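Long-range contacts in SusD superfamily protein (Bacteroides fragilis NCTC 9343, PDB 3NQP), which probably binds glycans at the outer membrane, as other members of the SusD family do, though its own ligand is not established: residues 252-257 and 376-381; 264-269 and 380-385. All coordinates share one frame; numbering follows the deposited sequence.

Following the chain from the N terminus, the short helix 251-255 comes first, then strand 265-269, and more than a hundred residues later strand 377-381 runs straight into helix 382-396. Interaction 1 closes the loop between 252-257 and 376-381; interaction 2 starts further along, at 264-269, and returns to 380-385. The two loops are staggered, for the later start is matched by a later end, and they overlap at Y380 and R381. Interaction 2 pairs the two strands into a small antiparallel sheet and ties it to the start of helix 382-396. Interaction 1 lays helix 251-255 over the face carrying I378 and R381, and R381 serves both contacts.

Interaction 1 (252-257 and 376-381); sequences SQVFNA and DYIFYR
R381 NH2, bound to the carboxylate of E449, lies 3.6 Å from F255 CZ, while NH1 has E445 and a second acid as partners. The ring of F255 stands almost upright on the guanidinium, the two planes 83° apart. F255 CZ sits over one guanidinium face, displaced toward the rim, whereas NH2 arrives at the edge of the ring near its plane; the geometry is therefore edge-on and not that of a cation over an aromatic face. With three acids around it, the guanidinium probably stays charged and is limited in its rotation. Further back, R381 CD lies against V254 CG1 at 3.6 Å. That same methyl, set anti to the backbone N (chi1 169°), also sits over the centre of one face of the F255 ring, 3.8 Å above its plane. In the SusD fold of this chain, helix 251-255 thus packs on the two-stranded antiparallel sheet of strands 265-269 and 377-381. A classic beta bulge, in which F379 and Y380 both face F267, shifts the alternation so that I378 and R381 point to the helix together. I378 CD1 lies 3.8 Å from F255 CD1 and 4.0 Å from V254 CG1, crossing both side chains at about a right angle. At the far end a water joins the backbones, donating to F255 O over 2.8 Å and accepting from D376 N over 3.0 Å, while the carboxylate of D376 forms salt bridges with K260 and R270.

Interaction 2 (264-269 and 380-385); sequences EIIFAI and YRLPWV
E264 and R381 lie side by side and point the same way, beside a classic beta bulge in which I266 and F267 both face Y380 across the antiparallel strands 265-269 and 377-381. E264 runs out fully extended, CG opposite its own amide nitrogen (chi1 -174°), and brings OE2 to R381 NH1 in a 2.9 Å salt bridge. The carboxylate and guanidinium planes are turned 42° apart, and NH1 meets OE2 nearly along its C-O axis. This single-oxygen contact is not the main hold on either group: E264 OE1 pairs with R412, and R381 has E449. E264 also crosses the P383 ring at about a right angle, OE2 lying 3.1 Å from P383 CD, so the same oxygen touches both the arginine and the first turn of helix 382-396. Its backbone joins in, E264 O accepting from L382 N at 2.8 Å just after R381, the N-cap residue. I266 points toward the partner strand: its CB meets Y380 CB, and CD1 reaches along the backbone to 3.5 Å from R381 C and then to V385 CG2. The Y380 ring leads away from the strands, putting CD1 over one face of W384, offset toward the rim, and its hydroxyl bonds to E209. The bulge itself is written in one buried oxygen: Y380 O accepts from I266 N at 3.0 Å, tilted 28° from the carbonyl plane, and from F267 N at 3.2 Å, in that plane and on a lone pair.

Interaction 1 (252-257 and 376-381)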
loop_
_atom_site.group_PDB
_atom_site.type_symbol
_atom_site.label_atom_id
_atom_site.label_comp_id
_atom_site.label_asym_id
_atom_site.label_seq_id
_atom_site.Cartn_x
_atom_site.Cartn_y
_atom_site.Cartn_z
ATOM N N SER A 252 12.180 -7.208 -11.062
ATOM C CA SER A 252 12.561 -7.937 -9.841
ATOM C C SER A 252 13.608 -7.166 -9.039
ATOM O O SER A 252 13.668 -7.306 -7.839
ATOM C CB SER A 252 13.090 -9.343 -10.131
ATOM O OG SER A 252 14.279 -9.273 -10.896
ATOM N N GLN A 253 14.429 -6.363 -9.712
ATOM C CA GLN A 253 15.499 -5.611 -9.039
ATOM C C GLN A 253 14.909 -4.523 -8.177
ATOM O O GLN A 253 15.616 -3.951 -7.323
ATOM C CB GLN A 253 16.438 -4.972 -10.074
ATOM C CG GLN A 253 17.422 -5.964 -10.720
ATOM C CD GLN A 253 18.502 -6.355 -9.737
ATOM O OE1 GLN A 253 18.290 -7.197 -8.891
ATOM N NE2 GLN A 253 19.659 -5.704 -9.830
ATOM N N VAL A 254 13.653 -4.158 -8.457
ATOM C CA VAL A 254 13.009 -3.127 -7.659
ATOM C C VAL A 254 12.972 -3.595 -6.200
ATOM O O VAL A 254 13.204 -2.794 -5.298
ATOM C CB VAL A 254 11.615 -2.726 -8.223
ATOM C CG1 VAL A 254 10.857 -1.829 -7.199
ATOM C CG2 VAL A 254 11.784 -2.042 -9.630
ATOM N N PHE A 255 12.703 -4.889 -5.979
ATOM C CA PHE A 255 12.381 -5.442 -4.637
ATOM C C PHE A 255 13.539 -6.165 -4.030
ATOM O O PHE A 255 13.518 -6.454 -2.842
ATOM C CB PHE A 255 11.180 -6.386 -4.736
ATOM C CG PHE A 255 10.075 -5.757 -5.477
ATOM C CD1 PHE A 255 9.234 -4.888 -4.827
ATOM C CD2 PHE A 255 9.935 -5.934 -6.853
ATOM C CE1 PHE A 255 8.224 -4.215 -5.530
ATOM C CE2 PHE A 255 8.957 -5.279 -7.554
ATOM C CZ PHE A 255 8.075 -4.399 -6.866
ATOM N N ASN A 256 14.540 -6.444 -4.869
ATOM C CA ASN A 256 15.668 -7.279 -4.479
ATOM C C ASN A 256 16.311 -6.720 -3.209
ATOM O O ASN A 256 16.690 -5.531 -3.140
ATOM C CB ASN A 256 16.638 -7.338 -5.650
ATOM C CG ASN A 256 17.907 -8.133 -5.355
ATOM O OD1 ASN A 256 18.222 -8.472 -4.212
ATOM N ND2 ASN A 256 18.673 -8.380 -6.408
ATOM N N ALA A 257 16.427 -7.577 -2.195
ATOM C CA ALA A 257 16.913 -7.150 -0.880
ATOM C C ALA A 257 18.403 -6.773 -0.928
ATOM O O ALA A 257 18.932 -6.185 0.016
ATOM C CB ALA A 257 16.615 -8.238 0.191
ATOM N N ASP A 376 12.320 -4.855 1.995
ATOM C CA ASP A 376 11.816 -3.574 2.519
ATOM C C ASP A 376 10.369 -3.396 2.085
ATOM O O ASP A 376 9.955 -3.913 1.027
ATOM C CB ASP A 376 12.628 -2.391 1.973
ATOM C CG ASP A 376 13.965 -2.163 2.713
ATOM O OD1 ASP A 376 14.282 -2.921 3.664
ATOM O OD2 ASP A 376 14.690 -1.197 2.302
ATOM N N TYR A 377 9.579 -2.696 2.902
ATOM C CA TYR A 377 8.183 -2.408 2.519
ATOM C C TYR A 377 8.104 -1.050 1.789
ATOM O O TYR A 377 8.161 0.014 2.424
ATOM C CB TYR A 377 7.262 -2.480 3.773
ATOM C CG TYR A 377 6.476 -3.772 3.884
ATOM C CD1 TYR A 377 7.100 -5.010 3.759
ATOM C CD2 TYR A 377 5.098 -3.766 4.021
ATOM C CE1 TYR A 377 6.378 -6.175 3.831
ATOM C CE2 TYR A 377 4.376 -4.931 4.051
ATOM C CZ TYR A 377 4.998 -6.124 3.959
ATOM O OH TYR A 377 4.236 -7.265 3.961
ATOM N N ILE A 378 7.998 -1.081 0.461
ATOM C CA ILE A 378 8.021 0.165 -0.344
ATOM C C ILE A 378 6.646 0.771 -0.228
ATOM O O ILE A 378 5.661 0.064 -0.473
ATOM C CB ILE A 378 8.309 -0.131 -1.842
ATOM C CG1 ILE A 378 9.647 -0.869 -1.957
ATOM C CG2 ILE A 378 8.195 1.192 -2.676
ATOM C CD1 ILE A 378 10.009 -1.462 -3.313
ATOM N N PHE A 379 6.571 2.036 0.199
ATOM C CA PHE A 379 5.332 2.779 0.250
ATOM C C PHE A 379 5.126 3.601 -1.025
ATOM O O PHE A 379 4.021 3.650 -1.521
ATOM C CB PHE A 379 5.308 3.721 1.467
ATOM C CG PHE A 379 5.073 3.037 2.776
ATOM C CD1 PHE A 379 4.934 1.663 2.883
ATOM C CD2 PHE A 379 5.021 3.799 3.920
ATOM C CE1 PHE A 379 4.695 1.074 4.126
ATOM C CE2 PHE A 379 4.777 3.223 5.153
ATOM C CZ PHE A 379 4.615 1.879 5.264
ATOM N N TYR A 380 6.173 4.251 -1.543
ATOM C CA TYR A 380 6.066 4.980 -2.816
ATOM C C TYR A 380 7.246 4.630 -3.710
ATOM O O TYR A 380 8.376 4.724 -3.247
ATOM C CB TYR A 380 6.085 6.476 -2.617
ATOM C CG TYR A 380 4.977 6.992 -1.780
ATOM C CD1 TYR A 380 3.655 6.928 -2.248
ATOM C CD2 TYR A 380 5.202 7.505 -0.514
ATOM C CE1 TYR A 380 2.621 7.383 -1.525
ATOM C CE2 TYR A 380 4.119 7.985 0.253
ATOM C CZ TYR A 380 2.828 7.906 -0.262
ATOM O OH TYR A 380 1.719 8.368 0.427
ATOM N N ARG A 381 6.967 4.239 -4.956
ATOM C CA ARG A 381 8.014 4.132 -5.996
ATOM C C ARG A 381 7.497 4.711 -7.341
ATOM O O ARG A 381 6.311 5.038 -7.480
ATOM C CB ARG A 381 8.479 2.689 -6.115
ATOM C CG ARG A 381 7.429 1.706 -6.404
ATOM C CD ARG A 381 8.027 0.314 -6.580
ATOM N NE ARG A 381 6.992 -0.679 -6.812
ATOM C CZ ARG A 381 6.567 -1.121 -8.007
ATOM N NH1 ARG A 381 7.063 -0.690 -9.159
ATOM N NH2 ARG A 381 5.613 -2.024 -8.046
HETATM O O HOH W 1 14.078 -5.226 -0.403
#

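Interaction 2 (264-269 and 380-385)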
loop_
_atom_site.group_PDB
_atom_site.type_symbol
_atom_site.label_atom_id
_atom_site.label_comp_id
_atom_site.label_asym_id
_atom_site.label_seq_id
_atom_site.Cartn_x
_atom_site.Cartn_y
_atom_site.Cartn_z
ATOM N N GLU A 264 14.296 3.818 -8.307
ATOM C CA GLU A 264 12.831 3.809 -8.514
ATOM C C GLU A 264 12.106 4.110 -7.226
ATOM O O GLU A 264 10.947 4.493 -7.230
ATOM C CB GLU A 264 12.413 2.428 -9.016
ATOM C CG GLU A 264 10.956 2.323 -9.405
ATOM C CD GLU A 264 10.653 1.069 -10.228
ATOM O OE1 GLU A 264 11.465 0.697 -11.135
ATOM O OE2 GLU A 264 9.563 0.496 -10.038
ATOM N N ILE A 265 12.759 3.881 -6.095
ATOM C CA ILE A 265 12.107 4.003 -4.806
ATOM C C ILE A 265 12.161 5.444 -4.326
ATOM O O ILE A 265 13.172 6.111 -4.490
ATOM C CB ILE A 265 12.763 3.057 -3.763
ATOM C CG1 ILE A 265 12.475 1.563 -4.116
ATOM C CG2 ILE A 265 12.257 3.338 -2.321
ATOM C CD1 ILE A 265 13.178 0.589 -3.168
ATOM N N ILE A 266 11.052 5.912 -3.752
ATOM C CA ILE A 266 10.953 7.217 -3.119
ATOM C C ILE A 266 11.055 7.050 -1.586
ATOM O O ILE A 266 11.920 7.637 -0.946
ATOM C CB ILE A 266 9.614 7.926 -3.442
ATOM C CG1 ILE A 266 9.583 8.451 -4.881
ATOM C CG2 ILE A 266 9.457 9.135 -2.564
ATOM C CD1 ILE A 266 8.810 7.678 -5.907
ATOM N N PHE A 267 10.194 6.221 -1.019
ATOM C CA PHE A 267 10.247 5.923 0.413
ATOM C C PHE A 267 9.864 4.456 0.689
ATOM O O PHE A 267 8.850 3.957 0.174
ATOM C CB PHE A 267 9.390 6.900 1.248
ATOM C CG PHE A 267 9.356 6.518 2.682
ATOM C CD1 PHE A 267 10.418 6.816 3.504
ATOM C CD2 PHE A 267 8.266 5.828 3.214
ATOM C CE1 PHE A 267 10.424 6.432 4.840
ATOM C CE2 PHE A 267 8.288 5.403 4.545
ATOM C CZ PHE A 267 9.372 5.718 5.348
ATOM N N ALA A 268 10.710 3.762 1.470
ATOM C CA ALA A 268 10.479 2.379 1.866
ATOM C C ALA A 268 10.749 2.217 3.372
ATOM O O ALA A 268 11.561 2.963 3.928
ATOM C CB ALA A 268 11.440 1.436 1.080
ATOM N N ILE A 269 10.059 1.240 3.983
ATOM C CA ILE A 269 10.288 0.786 5.336
ATOM C C ILE A 269 11.441 -0.239 5.325
ATOM O O ILE A 269 11.371 -1.242 4.639
ATOM C CB ILE A 269 9.032 0.103 5.906
ATOM C CG1 ILE A 269 7.859 1.106 6.030
ATOM C CG2 ILE A 269 9.328 -0.610 7.231
ATOM C CD1 ILE A 269 8.106 2.287 6.970
ATOM N N TYR A 380 6.173 4.251 -1.543
ATOM C CA TYR A 380 6.066 4.980 -2.816
ATOM C C TYR A 380 7.246 4.630 -3.710
ATOM O O TYR A 380 8.376 4.724 -3.247
ATOM C CB TYR A 380 6.085 6.476 -2.617
ATOM C CG TYR A 380 4.977 6.992 -1.780
ATOM C CD1 TYR A 380 3.655 6.928 -2.248
ATOM C CD2 TYR A 380 5.202 7.505 -0.514
ATOM C CE1 TYR A 380 2.621 7.383 -1.525
ATOM C CE2 TYR A 380 4.119 7.985 0.253
ATOM C CZ TYR A 380 2.828 7.906 -0.262
ATOM O OH TYR A 380 1.719 8.368 0.427
ATOM N N ARG A 381 6.967 4.239 -4.956
ATOM C CA ARG A 381 8.014 4.132 -5.996
ATOM C C ARG A 381 7.497 4.711 -7.341
ATOM O O ARG A 381 6.311 5.038 -7.480
ATOM C CB ARG A 381 8.479 2.689 -6.115
ATOM C CG ARG A 381 7.429 1.706 -6.404
ATOM C CD ARG A 381 8.027 0.314 -6.580
ATOM N NE ARG A 381 6.992 -0.679 -6.812
ATOM C CZ ARG A 381 6.567 -1.121 -8.007
ATOM N NH1 ARG A 381 7.063 -0.690 -9.159
ATOM N NH2 ARG A 381 5.613 -2.024 -8.046
ATOM N N LEU A 382 8.374 4.882 -8.309
ATOM C CA LEU A 382 8.049 5.738 -9.450
ATOM C C LEU A 382 6.829 5.283 -10.283
ATOM O O LEU A 382 6.052 6.137 -10.672
ATOM C CB LEU A 382 9.296 5.929 -10.342
ATOM C CG LEU A 382 9.355 7.164 -11.219
ATOM C CD1 LEU A 382 9.339 8.428 -10.267
ATOM C CD2 LEU A 382 10.642 7.082 -12.122
ATOM N N PRO A 383 6.646 3.963 -10.590
ATOM C CA PRO A 383 5.450 3.617 -11.363
ATOM C C PRO A 383 4.111 3.972 -10.674
ATOM O O PRO A 383 3.087 4.179 -11.363
ATOM C CB PRO A 383 5.559 2.078 -11.570
ATOM C CG PRO A 383 7.045 1.796 -11.487
ATOM C CD PRO A 383 7.510 2.798 -10.391
ATOM N N TRP A 384 4.109 4.053 -9.351
ATOM C CA TRP A 384 2.928 4.575 -8.625
ATOM C C TRP A 384 2.674 6.024 -9.045
ATOM O O TRP A 384 1.524 6.432 -9.223
ATOM C CB TRP A 384 3.083 4.414 -7.100
ATOM C CG TRP A 384 1.935 4.995 -6.298
ATOM C CD1 TRP A 384 0.818 4.348 -5.879
ATOM C CD2 TRP A 384 1.833 6.316 -5.828
ATOM N NE1 TRP A 384 -0.002 5.198 -5.190
ATOM C CE2 TRP A 384 0.595 6.426 -5.157
ATOM C CE3 TRP A 384 2.655 7.452 -5.939
ATOM C CZ2 TRP A 384 0.159 7.624 -4.582
ATOM C CZ3 TRP A 384 2.251 8.608 -5.346
ATOM C CH2 TRP A 384 1.016 8.698 -4.685
ATOM N N VAL A 385 3.737 6.802 -9.211
ATOM C CA VAL A 385 3.601 8.221 -9.550
ATOM C C VAL A 385 2.985 8.292 -10.958
ATOM O O VAL A 385 1.989 9.000 -11.200
ATOM C CB VAL A 385 4.920 9.037 -9.394
ATOM C CG1 VAL A 385 4.697 10.451 -9.862
ATOM C CG2 VAL A 385 5.489 8.992 -7.904
#